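Local coordinates for extracellular ligand-binding receptor (Sphaerobacter thermophilus, PDB 4ZPJ), which probably captures a small solute outside the cell, as yet unidentified, and delivers it to an ABC transporter, as leucine-binding protein relatives do, at residues 121-134 and 140-154. Residues are numbered along the deposited sequence; the frame is centred on the assembly and turned at random.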
loop_
_atom_site.group_PDB
_atom_site.type_symbol
_atom_site.label_atom_id
_atom_site.label_comp_id
_atom_site.label_asym_id
_atom_site.label_seq_id
_atom_site.Cartn_x
_atom_site.Cartn_y
_atom_site.Cartn_z
ATOM N N VAL A 121 -18.587 9.443 -15.576
ATOM C CA VAL A 121 -18.229 9.693 -14.203
ATOM C C VAL A 121 -17.363 10.933 -14.086
ATOM O O VAL A 121 -16.680 11.314 -15.002
ATOM C CB VAL A 121 -17.543 8.471 -13.563
ATOM C CG1 VAL A 121 -18.448 7.263 -13.667
ATOM C CG2 VAL A 121 -16.186 8.163 -14.178
ATOM N N HIS A 122 -17.387 11.557 -12.923
ATOM C CA HIS A 122 -16.666 12.796 -12.700
ATOM C C HIS A 122 -15.296 12.572 -12.060
ATOM O O HIS A 122 -14.494 13.484 -11.985
ATOM C CB HIS A 122 -17.528 13.683 -11.799
ATOM C CG HIS A 122 -18.879 13.989 -12.378
ATOM N ND1 HIS A 122 -20.047 13.842 -11.659
ATOM C CD2 HIS A 122 -19.250 14.403 -13.615
ATOM C CE1 HIS A 122 -21.077 14.178 -12.411
ATOM N NE2 HIS A 122 -20.620 14.523 -13.603
ATOM N N LEU A 123 -15.052 11.342 -11.605
ATOM C CA LEU A 123 -13.878 10.972 -10.862
ATOM C C LEU A 123 -13.716 9.444 -10.903
ATOM O O LEU A 123 -14.706 8.727 -10.851
ATOM C CB LEU A 123 -14.039 11.473 -9.408
ATOM C CG LEU A 123 -12.844 11.143 -8.513
ATOM C CD1 LEU A 123 -12.566 12.199 -7.451
ATOM C CD2 LEU A 123 -13.049 9.792 -7.854
ATOM N N ILE A 124 -12.484 8.945 -10.932
ATOM C CA ILE A 124 -12.220 7.507 -10.856
ATOM C C ILE A 124 -11.312 7.196 -9.697
ATOM O O ILE A 124 -10.318 7.880 -9.502
ATOM C CB ILE A 124 -11.627 6.986 -12.172
ATOM C CG1 ILE A 124 -12.767 6.703 -13.182
ATOM C CG2 ILE A 124 -10.869 5.673 -12.010
ATOM C CD1 ILE A 124 -12.246 6.373 -14.547
ATOM N N ALA A 125 -11.648 6.160 -8.930
ATOM C CA ALA A 125 -10.821 5.695 -7.812
ATOM C C ALA A 125 -10.473 4.247 -8.063
ATOM O O ALA A 125 -11.231 3.527 -8.716
ATOM C CB ALA A 125 -11.562 5.828 -6.480
ATOM N N GLY A 126 -9.330 3.824 -7.552
ATOM C CA GLY A 126 -8.986 2.419 -7.584
ATOM C C GLY A 126 -7.657 2.145 -8.263
ATOM O O GLY A 126 -6.610 2.775 -7.900
ATOM N N ILE A 127 -7.709 1.176 -9.197
ATOM C CA ILE A 127 -6.591 0.648 -9.949
ATOM C C ILE A 127 -5.680 -0.253 -9.133
ATOM O O ILE A 127 -4.783 0.199 -8.353
ATOM C CB ILE A 127 -5.771 1.722 -10.622
ATOM C CG1 ILE A 127 -6.704 2.711 -11.349
ATOM C CG2 ILE A 127 -4.771 1.024 -11.541
ATOM C CD1 ILE A 127 -5.962 3.756 -12.158
ATOM N N THR A 128 -5.915 -1.545 -9.294
ATOM C CA THR A 128 -5.294 -2.509 -8.441
ATOM C C THR A 128 -3.876 -2.838 -8.902
ATOM O O THR A 128 -2.992 -2.789 -8.103
ATOM C CB THR A 128 -6.173 -3.778 -8.344
ATOM O OG1 THR A 128 -7.459 -3.377 -7.884
ATOM C CG2 THR A 128 -5.580 -4.826 -7.368
ATOM N N LEU A 129 -3.669 -3.168 -10.172
ATOM C CA LEU A 129 -2.344 -3.665 -10.627
ATOM C C LEU A 129 -1.547 -2.607 -11.388
ATOM O O LEU A 129 -2.124 -1.794 -12.144
ATOM C CB LEU A 129 -2.500 -4.902 -11.501
ATOM C CG LEU A 129 -3.176 -6.100 -10.798
ATOM C CD1 LEU A 129 -3.288 -7.287 -11.736
ATOM C CD2 LEU A 129 -2.461 -6.504 -9.504
ATOM N N SER A 130 -0.229 -2.632 -11.194
ATOM C CA SER A 130 0.659 -1.710 -11.873
ATOM C C SER A 130 0.573 -1.854 -13.359
ATOM O O SER A 130 0.566 -0.848 -14.065
ATOM C CB SER A 130 2.127 -1.916 -11.444
ATOM O OG SER A 130 2.305 -1.584 -10.074
ATOM N N ASN A 131 0.502 -3.087 -13.865
ATOM C CA ASN A 131 0.287 -3.236 -15.320
ATOM C C ASN A 131 -1.057 -2.638 -15.780
ATOM O O ASN A 131 -1.130 -2.099 -16.858
ATOM C CB ASN A 131 0.509 -4.681 -15.842
ATOM C CG ASN A 131 -0.403 -5.719 -15.180
ATOM O OD1 ASN A 131 -1.326 -5.398 -14.427
ATOM N ND2 ASN A 131 -0.138 -6.992 -15.475
ATOM N N GLU A 132 -2.090 -2.668 -14.939
ATOM C CA GLU A 132 -3.369 -2.048 -15.323
ATOM C C GLU A 132 -3.214 -0.509 -15.355
ATOM O O GLU A 132 -3.683 0.155 -16.263
ATOM C CB GLU A 132 -4.481 -2.438 -14.351
ATOM C CG GLU A 132 -5.110 -3.806 -14.559
ATOM C CD GLU A 132 -5.960 -4.249 -13.370
ATOM O OE1 GLU A 132 -5.759 -3.771 -12.182
ATOM O OE2 GLU A 132 -6.824 -5.113 -13.625
ATOM N N ALA A 133 -2.513 0.039 -14.367
ATOM C CA ALA A 133 -2.235 1.501 -14.311
ATOM C C ALA A 133 -1.502 2.027 -15.546
ATOM O O ALA A 133 -1.889 3.057 -16.122
ATOM C CB ALA A 133 -1.393 1.820 -13.084
ATOM N N ALA A 134 -0.420 1.337 -15.914
ATOM C CA ALA A 134 0.352 1.710 -17.082
ATOM C C ALA A 134 -0.521 1.636 -18.360
ATOM O O ALA A 134 -0.454 2.520 -19.234
ATOM C CB ALA A 134 1.590 0.808 -17.220
ATOM N N LEU A 140 -6.759 8.033 -19.074
ATOM C CA LEU A 140 -7.218 8.913 -18.031
ATOM C C LEU A 140 -6.757 10.342 -18.282
ATOM O O LEU A 140 -7.552 11.272 -18.170
ATOM C CB LEU A 140 -6.755 8.408 -16.692
ATOM C CG LEU A 140 -7.296 7.036 -16.262
ATOM C CD1 LEU A 140 -6.587 6.650 -14.982
ATOM C CD2 LEU A 140 -8.793 7.070 -16.033
ATOM N N VAL A 141 -5.507 10.511 -18.689
ATOM C CA VAL A 141 -4.953 11.870 -18.882
ATOM C C VAL A 141 -5.562 12.547 -20.079
ATOM O O VAL A 141 -6.000 13.703 -20.000
ATOM C CB VAL A 141 -3.406 11.876 -18.988
ATOM C CG1 VAL A 141 -2.885 13.276 -19.379
ATOM C CG2 VAL A 141 -2.800 11.405 -17.668
ATOM N N GLN A 142 -5.662 11.809 -21.182
ATOM C CA GLN A 142 -6.281 12.365 -22.377
ATOM C C GLN A 142 -7.698 12.782 -22.064
ATOM O O GLN A 142 -8.165 13.810 -22.528
ATOM C CB GLN A 142 -6.275 11.375 -23.532
ATOM C CG GLN A 142 -6.530 12.063 -24.880
ATOM C CD GLN A 142 -7.077 11.126 -25.959
ATOM O OE1 GLN A 142 -6.596 11.117 -27.102
ATOM N NE2 GLN A 142 -8.105 10.351 -25.608
ATOM N N ALA A 143 -8.398 11.985 -21.274
ATOM C CA ALA A 143 -9.768 12.345 -20.903
ATOM C C ALA A 143 -9.869 13.432 -19.783
ATOM O O ALA A 143 -10.954 13.867 -19.441
ATOM C CB ALA A 143 -10.541 11.090 -20.516
ATOM N N GLU A 144 -8.742 13.893 -19.253
ATOM C CA GLU A 144 -8.735 14.911 -18.182
ATOM C C GLU A 144 -9.636 14.460 -17.022
ATOM O O GLU A 144 -10.454 15.211 -16.506
ATOM C CB GLU A 144 -9.073 16.321 -18.737
ATOM C CG GLU A 144 -8.174 16.718 -19.939
ATOM C CD GLU A 144 -8.341 18.171 -20.450
ATOM O OE1 GLU A 144 -9.016 18.959 -19.753
ATOM O OE2 GLU A 144 -7.777 18.537 -21.535
HETATM N N MSE A 145 -9.419 13.218 -16.600
HETATM C CA MSE A 145 -10.202 12.562 -15.568
HETATM C C MSE A 145 -9.452 12.488 -14.260
HETATM O O MSE A 145 -8.428 11.768 -14.153
HETATM C CB MSE A 145 -10.425 11.141 -16.044
HETATM C CG MSE A 145 -11.158 10.273 -15.041
HETATM SE SE MSE A 145 -12.988 10.893 -14.604
HETATM C CE MSE A 145 -13.599 11.244 -16.446
ATOM N N PRO A 146 -9.975 13.155 -13.230
ATOM C CA PRO A 146 -9.358 13.056 -11.926
ATOM C C PRO A 146 -9.409 11.644 -11.420
ATOM O O PRO A 146 -10.444 10.972 -11.520
ATOM C CB PRO A 146 -10.210 14.009 -11.049
ATOM C CG PRO A 146 -10.833 14.938 -12.048
ATOM C CD PRO A 146 -11.163 14.017 -13.192
ATOM N N THR A 147 -8.282 11.161 -10.948
ATOM C CA THR A 147 -8.108 9.731 -10.682
ATOM C C THR A 147 -7.407 9.563 -9.346
ATOM O O THR A 147 -6.404 10.223 -9.105
ATOM C CB THR A 147 -7.261 9.107 -11.791
ATOM O OG1 THR A 147 -7.919 9.277 -13.049
ATOM C CG2 THR A 147 -7.059 7.663 -11.507
ATOM N N ILE A 148 -7.951 8.720 -8.480
ATOM C CA ILE A 148 -7.368 8.463 -7.164
ATOM C C ILE A 148 -6.904 6.991 -7.140
ATOM O O ILE A 148 -7.735 6.077 -7.064
ATOM C CB ILE A 148 -8.395 8.591 -6.009
ATOM C CG1 ILE A 148 -9.247 9.841 -6.081
ATOM C CG2 ILE A 148 -7.718 8.565 -4.664
ATOM C CD1 ILE A 148 -8.577 11.100 -5.822
ATOM N N VAL A 149 -5.602 6.768 -7.206
ATOM C CA VAL A 149 -5.068 5.420 -7.173
ATOM C C VAL A 149 -4.959 4.881 -5.765
ATOM O O VAL A 149 -4.274 5.465 -4.913
ATOM C CB VAL A 149 -3.711 5.369 -7.833
ATOM C CG1 VAL A 149 -3.127 3.966 -7.730
ATOM C CG2 VAL A 149 -3.901 5.738 -9.292
ATOM N N THR A 150 -5.649 3.760 -5.513
ATOM C CA THR A 150 -5.711 3.223 -4.155
ATOM C C THR A 150 -4.768 2.042 -3.934
ATOM O O THR A 150 -4.607 1.576 -2.795
ATOM C CB THR A 150 -7.158 2.832 -3.794
ATOM O OG1 THR A 150 -7.676 1.910 -4.770
ATOM C CG2 THR A 150 -8.055 4.069 -3.815
ATOM N N ASN A 151 -4.129 1.537 -4.987
ATOM C CA ASN A 151 -3.201 0.423 -4.766
ATOM C C ASN A 151 -1.990 0.485 -5.633
ATOM O O ASN A 151 -0.958 0.839 -5.136
ATOM C CB ASN A 151 -3.898 -0.936 -4.872
ATOM C CG ASN A 151 -3.017 -2.066 -4.393
ATOM O OD1 ASN A 151 -2.661 -2.155 -3.179
ATOM N ND2 ASN A 151 -2.550 -2.843 -5.325
ATOM N N ALA A 152 -2.104 0.160 -6.918
ATOM C CA ALA A 152 -0.995 0.136 -7.874
ATOM C C ALA A 152 0.215 1.006 -7.480
ATOM O O ALA A 152 0.158 2.225 -7.571
ATOM C CB ALA A 152 -1.497 0.559 -9.240
ATOM N N GLY A 153 1.309 0.377 -7.073
ATOM C CA GLY A 153 2.417 1.108 -6.421
ATOM C C GLY A 153 3.536 1.449 -7.405
ATOM O O GLY A 153 4.573 2.032 -7.015
ATOM N N LEU A 154 3.325 1.079 -8.663
ATOM C CA LEU A 154 4.213 1.475 -9.795
ATOM C C LEU A 154 4.953 2.813 -9.585
ATOM O O LEU A 154 4.343 3.893 -9.591
ATOM C CB LEU A 154 3.382 1.575 -11.091
ATOM C CG LEU A 154 4.178 1.805 -12.375
ATOM C CD1 LEU A 154 5.109 0.624 -12.647
ATOM C CD2 LEU A 154 3.283 2.053 -13.594
#
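Ile124 grips the residues before and after its bridge partner Thr147, as in any parallel strand pair: Ile124 N donates to Pro146 O (2.9 Å) and Ile124 O accepts from Ile148 N. Ile148 O then takes Gly126 N, before Thr150 N closes on Gly126 O. The segment axes of 123-126 and 147-149 diverge by only 7°. Past the strands the pairing continues between loops, where Ala152 N reaches Ile127 O at 3.0 Å.

Beyond the strands, side chains add two bonds, one of them weak. With CG anti to the backbone N (chi1 -169°), Asn151 sends ND2 to a lone pair of Thr128 O, 2.8 Å away; Thr128 O lies 2° out of the Asn151 amide plane. An alanine here would probably leave Thr128 O without its amide donor and also lose the weak bond between Asn151 OD1 and Asn70. Ser130 OG accepts the weak bond from Leu154 N.

Apolar contacts join helix 130-142 to the Ile124 and Thr147 face of the sheet. Ile127 CD1 meets Leu140 CD1 tip to tip at 4.1 Å and also touches Val149 CG2, while Ile124 CD1 packs on Leu140 CD2 (3.8 Å). Selenomethionine Met145, bent at chi2 and chi3, crosses Ile124 at about a right angle.

Helix 130-142 thus links two parallel strands in a beta-alpha-beta crossover of the mixed-sheet lobe of this periplasmic binding protein, packed beside helix 105-117; helix 362-371 covers the Pro146 and Ile148 side, and strands 55-61 and 168-170 flank the pair.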